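Local structure of geranyltranstransferase (Campylobacter jejuni, 3NPK) at residues L203-I217 with A249-D263. The protein probably catalyses the condensation of geranyl diphosphate with isopentenyl diphosphate, giving farnesyl diphosphate and pyrophosphate in isoprene biosynthesis. Numbering follows the deposited sequence. Where two conformers were deposited one is given.
Sequences LGLKLGLIFQINDDI and AIKTKENLLNECEQD
Ile210 and Leu256 interlock midway along the helical segments 203-217 and 249-263, whose N-to-C directions lie 153° apart and whose axes approach to 9.6 Å. Their side chains pass in opposite directions, Ile210 CG1 lying 3.6 Å from Leu256 CB. With its CG1 branch beside the backbone N (chi1 -73°), Ile210 carries CD1 toward the 249-263 helix, into a hole among Lys253, Leu256, Leu257 and Cys260. Leu256 is the answering knob between Lys206, Leu209, Ile210 and Ile213; its CD1 meets Ile213 CD1 at 3.6 Å and also touches CD2 of Leu209, while its CD2 faces the aliphatic part of Lys206. At one end Ile217 lays CD1 over the backbone of Ile250, 3.7 Å from its CA, and at the other Cys260 is a knob among Leu203, Lys206, Leu207 and Ile210.

The polar contacts sit on long aliphatic stems. Lys206 runs its methylenes past Cys260 and Leu256, then bends at chi3 (-72°) to bring NZ between two carboxylates. Lys206 NZ forms a salt bridge of 2.8 Å with Glu259 OE1, approached from the anti side and tilted out of the carboxylate plane, and a longer one of 3.4 Å with Asp263 OD2, whose hydrogen bond is weak; the pair of acids would probably favour the charged amine. Lys253, itself a knob among Ile210, Ile213, Asn214 and Ile217, reaches Asn214 with a weak hydrogen bond, NZ to OD1 3.4 Å.

Phe240, from the short helix 240-244, touches Leu209 and Ile213, bordering the packed side chains. This reciprocal knobs-into-holes packing of near-antiparallel helices joins helix 246-265 to helix 194-220 in the mainly helical polyprenyl synthetase fold, where the side chain of Asn214 lies about 11 Å from the bound pyrophosphate.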
loop_
_atom_site.group_PDB
_atom_site.type_symbol
_atom_site.label_atom_id
_atom_site.label_comp_id
_atom_site.label_asym_id
_atom_site.label_seq_id
_atom_site.Cartn_x
_atom_site.Cartn_y
_atom_site.Cartn_z
ATOM N N LEU A 203 22.815 4.338 10.227
ATOM C CA LEU A 203 22.599 4.766 11.607
ATOM C C LEU A 203 21.175 4.433 12.052
ATOM O O LEU A 203 20.964 3.941 13.166
ATOM C CB LEU A 203 22.876 6.260 11.755
ATOM C CG LEU A 203 22.447 6.910 13.071
ATOM C CD1 LEU A 203 23.233 6.335 14.254
ATOM C CD2 LEU A 203 22.638 8.439 13.003
ATOM N N GLY A 204 20.198 4.672 11.180
ATOM C CA GLY A 204 18.826 4.272 11.485
ATOM C C GLY A 204 18.686 2.782 11.785
ATOM O O GLY A 204 17.967 2.394 12.711
ATOM N N LEU A 205 19.384 1.940 11.022
ATOM C CA LEU A 205 19.326 0.493 11.259
ATOM C C LEU A 205 19.845 0.172 12.649
ATOM O O LEU A 205 19.288 -0.676 13.358
ATOM C CB LEU A 205 20.171 -0.258 10.238
ATOM C CG LEU A 205 19.705 -0.216 8.792
ATOM C CD1 LEU A 205 20.711 -0.994 7.946
ATOM C CD2 LEU A 205 18.264 -0.765 8.617
ATOM N N LYS A 206 20.929 0.842 13.034
ATOM C CA LYS A 206 21.527 0.606 14.346
ATOM C C LYS A 206 20.584 1.050 15.466
ATOM O O LYS A 206 20.416 0.354 16.461
ATOM C CB LYS A 206 22.881 1.308 14.463
ATOM C CG LYS A 206 23.699 0.835 15.648
ATOM C CD LYS A 206 25.105 1.392 15.608
ATOM C CE LYS A 206 25.911 0.738 14.517
ATOM N NZ LYS A 206 27.306 1.246 14.529
ATOM N N LEU A 207 19.952 2.202 15.293
ATOM C CA LEU A 207 19.015 2.696 16.297
ATOM C C LEU A 207 17.874 1.708 16.472
ATOM O O LEU A 207 17.465 1.413 17.595
ATOM C CB LEU A 207 18.455 4.052 15.875
ATOM C CG LEU A 207 19.464 5.198 15.923
ATOM C CD1 LEU A 207 18.776 6.471 15.517
ATOM C CD2 LEU A 207 20.059 5.310 17.318
ATOM N N GLY A 208 17.355 1.202 15.352
ATOM C CA GLY A 208 16.270 0.243 15.407
ATOM C C GLY A 208 16.637 -0.980 16.231
ATOM O O GLY A 208 15.849 -1.447 17.062
ATOM N N LEU A 209 17.833 -1.510 15.992
ATOM C CA LEU A 209 18.332 -2.673 16.727
ATOM C C LEU A 209 18.511 -2.354 18.207
ATOM O O LEU A 209 18.124 -3.138 19.077
ATOM C CB LEU A 209 19.664 -3.109 16.126
ATOM C CG LEU A 209 20.460 -4.217 16.806
ATOM C CD1 LEU A 209 19.647 -5.490 16.833
ATOM C CD2 LEU A 209 21.760 -4.405 16.043
ATOM N N ILE A 210 19.115 -1.205 18.493
ATOM C CA ILE A 210 19.310 -0.778 19.874
ATOM C C ILE A 210 17.976 -0.741 20.608
ATOM O O ILE A 210 17.865 -1.210 21.743
ATOM C CB ILE A 210 19.961 0.618 19.938
ATOM C CG1 ILE A 210 21.438 0.531 19.555
ATOM C CG2 ILE A 210 19.822 1.214 21.348
ATOM C CD1 ILE A 210 22.065 1.876 19.277
ATOM N N PHE A 211 16.950 -0.199 19.958
ATOM C CA PHE A 211 15.664 -0.068 20.631
ATOM C C PHE A 211 15.099 -1.436 21.007
ATOM O O PHE A 211 14.541 -1.606 22.089
ATOM C CB PHE A 211 14.651 0.674 19.758
ATOM C CG PHE A 211 15.010 2.104 19.480
ATOM C CD1 PHE A 211 15.901 2.793 20.288
ATOM C CD2 PHE A 211 14.427 2.774 18.417
ATOM C CE1 PHE A 211 16.215 4.117 20.029
ATOM C CE2 PHE A 211 14.738 4.095 18.150
ATOM C CZ PHE A 211 15.632 4.769 18.962
ATOM N N GLN A 212 15.241 -2.412 20.116
ATOM C CA GLN A 212 14.698 -3.741 20.378
ATOM C C GLN A 212 15.474 -4.490 21.459
ATOM O O GLN A 212 14.880 -5.184 22.295
ATOM C CB GLN A 212 14.636 -4.555 19.084
ATOM C CG GLN A 212 13.604 -4.030 18.105
ATOM C CD GLN A 212 12.232 -3.930 18.732
ATOM O OE1 GLN A 212 11.773 -4.862 19.390
ATOM N NE2 GLN A 212 11.566 -2.795 18.532
ATOM N N ILE A 213 16.796 -4.362 21.450
ATOM C CA ILE A 213 17.601 -4.974 22.504
ATOM C C ILE A 213 17.221 -4.359 23.833
ATOM O O ILE A 213 17.038 -5.068 24.822
ATOM C CB ILE A 213 19.112 -4.775 22.284
ATOM C CG1 ILE A 213 19.547 -5.406 20.965
ATOM C CG2 ILE A 213 19.900 -5.370 23.461
ATOM C CD1 ILE A 213 20.985 -5.084 20.588
ATOM N N ASN A 214 17.081 -3.037 23.850
ATOM C CA ASN A 214 16.667 -2.312 25.051
ATOM C C ASN A 214 15.336 -2.827 25.593
ATOM O O ASN A 214 15.173 -2.982 26.803
ATOM C CB ASN A 214 16.575 -0.804 24.771
ATOM C CG ASN A 214 16.139 -0.008 25.992
ATOM O OD1 ASN A 214 16.837 0.024 27.008
ATOM N ND2 ASN A 214 14.982 0.642 25.897
ATOM N N ASP A 215 14.383 -3.078 24.697
ATOM C CA ASP A 215 13.094 -3.634 25.109
ATOM C C ASP A 215 13.233 -5.008 25.758
ATOM O O ASP A 215 12.605 -5.281 26.786
ATOM C CB ASP A 215 12.127 -3.704 23.930
ATOM C CG ASP A 215 11.635 -2.339 23.503
ATOM O OD1 ASP A 215 11.872 -1.358 24.241
ATOM O OD2 ASP A 215 11.012 -2.241 22.426
ATOM N N ASP A 216 14.053 -5.873 25.171
ATOM C CA ASP A 216 14.259 -7.205 25.739
ATOM C C ASP A 216 14.903 -7.113 27.122
ATOM O O ASP A 216 14.616 -7.918 28.008
ATOM C CB ASP A 216 15.114 -8.076 24.818
ATOM C CG ASP A 216 14.358 -8.555 23.589
ATOM O OD1 ASP A 216 13.154 -8.231 23.454
ATOM O OD2 ASP A 216 14.971 -9.263 22.759
ATOM N N ILE A 217 15.771 -6.126 27.312
ATOM C CA ILE A 217 16.421 -5.951 28.605
ATOM C C ILE A 217 15.396 -5.468 29.620
ATOM O O ILE A 217 15.322 -5.977 30.743
ATOM C CB ILE A 217 17.592 -4.955 28.525
ATOM C CG1 ILE A 217 18.757 -5.574 27.761
ATOM C CG2 ILE A 217 18.058 -4.548 29.930
ATOM C CD1 ILE A 217 19.728 -4.552 27.203
ATOM N N ALA A 249 23.745 -8.920 26.829
ATOM C CA ALA A 249 22.757 -8.124 26.096
ATOM C C ALA A 249 22.946 -6.647 26.405
ATOM O O ALA A 249 22.918 -5.802 25.505
ATOM C CB ALA A 249 21.343 -8.550 26.447
ATOM N N ILE A 250 23.119 -6.331 27.683
ATOM C CA ILE A 250 23.347 -4.947 28.092
ATOM C C ILE A 250 24.638 -4.435 27.480
ATOM O O ILE A 250 24.697 -3.321 26.962
ATOM C CB ILE A 250 23.425 -4.814 29.618
ATOM C CG1 ILE A 250 22.044 -5.019 30.233
ATOM C CG2 ILE A 250 23.984 -3.444 30.014
ATOM C CD1 ILE A 250 22.087 -5.249 31.726
ATOM N N LYS A 251 25.673 -5.261 27.539
ATOM C CA LYS A 251 26.968 -4.901 26.979
ATOM C C LYS A 251 26.856 -4.643 25.477
ATOM O O LYS A 251 27.495 -3.734 24.942
ATOM C CB LYS A 251 27.984 -6.004 27.291
ATOM C CG LYS A 251 28.908 -6.384 26.155
ATOM C CD LYS A 251 30.221 -5.617 26.186
ATOM C CE LYS A 251 31.294 -6.373 25.406
ATOM N NZ LYS A 251 32.401 -5.484 24.945
ATOM N N THR A 252 26.023 -5.431 24.805
ATOM C CA THR A 252 25.814 -5.264 23.370
ATOM C C THR A 252 25.098 -3.951 23.066
ATOM O O THR A 252 25.504 -3.217 22.172
ATOM C CB THR A 252 25.008 -6.430 22.770
ATOM O OG1 THR A 252 25.740 -7.653 22.942
ATOM C CG2 THR A 252 24.747 -6.200 21.287
ATOM N N LYS A 253 24.030 -3.668 23.805
ATOM C CA LYS A 253 23.324 -2.408 23.648
ATOM C C LYS A 253 24.268 -1.238 23.907
ATOM O O LYS A 253 24.257 -0.243 23.176
ATOM C CB LYS A 253 22.122 -2.340 24.593
ATOM C CG LYS A 253 21.368 -1.029 24.530
ATOM C CD LYS A 253 20.363 -0.874 25.662
ATOM C CE LYS A 253 21.050 -0.510 26.971
ATOM N NZ LYS A 253 20.120 0.164 27.925
ATOM N N GLU A 254 25.092 -1.353 24.945
ATOM C CA GLU A 254 25.996 -0.263 25.293
ATOM C C GLU A 254 27.062 -0.065 24.219
ATOM O O GLU A 254 27.385 1.073 23.853
ATOM C CB GLU A 254 26.608 -0.487 26.683
ATOM C CG GLU A 254 25.581 -0.311 27.808
ATOM C CD GLU A 254 26.094 -0.724 29.183
ATOM O OE1 GLU A 254 27.189 -1.320 29.270
ATOM O OE2 GLU A 254 25.391 -0.455 30.184
ATOM N N ASN A 255 27.601 -1.163 23.698
ATOM C CA ASN A 255 28.538 -1.069 22.577
ATOM C C ASN A 255 27.922 -0.379 21.361
ATOM O O ASN A 255 28.541 0.500 20.739
ATOM C CB ASN A 255 29.058 -2.454 22.177
ATOM C CG ASN A 255 30.042 -3.021 23.187
ATOM O OD1 ASN A 255 30.592 -2.293 24.015
ATOM N ND2 ASN A 255 30.267 -4.328 23.121
ATOM N N LEU A 256 26.702 -0.782 21.025
ATOM C CA LEU A 256 25.993 -0.203 19.892
ATOM C C LEU A 256 25.723 1.282 20.090
ATOM O O LEU A 256 25.892 2.062 19.161
ATOM C CB LEU A 256 24.687 -0.951 19.631
ATOM C CG LEU A 256 24.892 -2.338 19.028
ATOM C CD1 LEU A 256 23.585 -3.110 19.007
ATOM C CD2 LEU A 256 25.505 -2.254 17.629
ATOM N N LEU A 257 25.311 1.666 21.297
ATOM C CA LEU A 257 25.121 3.081 21.630
ATOM C C LEU A 257 26.408 3.896 21.494
ATOM O O LEU A 257 26.380 5.023 20.999
ATOM C CB LEU A 257 24.530 3.247 23.037
ATOM C CG LEU A 257 23.005 3.114 23.108
ATOM C CD1 LEU A 257 22.514 2.977 24.556
ATOM C CD2 LEU A 257 22.323 4.296 22.397
ATOM N N ASN A 258 27.537 3.338 21.928
ATOM C CA ASN A 258 28.813 4.033 21.757
ATOM C C ASN A 258 29.162 4.216 20.281
ATOM O O ASN A 258 29.681 5.258 19.881
ATOM C CB ASN A 258 29.956 3.319 22.490
ATOM C CG ASN A 258 31.283 4.050 22.342
ATOM O OD1 ASN A 258 32.148 3.634 21.571
ATOM N ND2 ASN A 258 31.435 5.161 23.060
ATOM N N GLU A 259 28.876 3.203 19.470
ATOM C CA GLU A 259 29.072 3.336 18.036
ATOM C C GLU A 259 28.167 4.432 17.482
ATOM O O GLU A 259 28.591 5.257 16.672
ATOM C CB GLU A 259 28.799 2.010 17.337
ATOM C CG GLU A 259 29.847 0.955 17.646
ATOM C CD GLU A 259 29.524 -0.394 17.048
ATOM O OE1 GLU A 259 28.505 -0.509 16.333
ATOM O OE2 GLU A 259 30.299 -1.340 17.297
ATOM N N CYS A 260 26.916 4.447 17.925
ATOM C CA CYS A 260 25.998 5.485 17.470
ATOM C C CYS A 260 26.492 6.875 17.864
ATOM O O CYS A 260 26.346 7.817 17.088
ATOM C CB CYS A 260 24.567 5.240 17.969
ATOM S SG CYS A 260 23.681 3.930 17.077
ATOM N N GLU A 261 27.089 7.002 19.048
ATOM C CA GLU A 261 27.647 8.277 19.492
ATOM C C GLU A 261 28.710 8.773 18.506
ATOM O O GLU A 261 28.764 9.963 18.160
ATOM C CB GLU A 261 28.230 8.117 20.904
ATOM C CG GLU A 261 29.001 9.319 21.442
ATOM C CD GLU A 261 29.513 9.086 22.864
ATOM O OE1 GLU A 261 28.702 8.730 23.743
ATOM O OE2 GLU A 261 30.727 9.242 23.103
ATOM N N GLN A 262 29.555 7.856 18.040
ATOM C CA GLN A 262 30.578 8.203 17.057
ATOM C C GLN A 262 29.955 8.588 15.714
ATOM O O GLN A 262 30.389 9.550 15.061
ATOM C CB GLN A 262 31.548 7.035 16.879
ATOM C CG GLN A 262 32.254 6.660 18.161
ATOM C CD GLN A 262 33.110 5.429 18.015
ATOM O OE1 GLN A 262 33.827 5.266 17.021
ATOM N NE2 GLN A 262 33.054 4.554 19.010
ATOM N N ASP A 263 28.929 7.843 15.310
ATOM C CA ASP A 263 28.227 8.114 14.060
ATOM C C ASP A 263 27.521 9.471 14.103
ATOM O O ASP A 263 27.485 10.197 13.106
ATOM C CB ASP A 263 27.219 7.005 13.748
ATOM C CG ASP A 263 27.877 5.639 13.582
ATOM O OD1 ASP A 263 29.070 5.585 13.200
ATOM O OD2 ASP A 263 27.194 4.618 13.828
#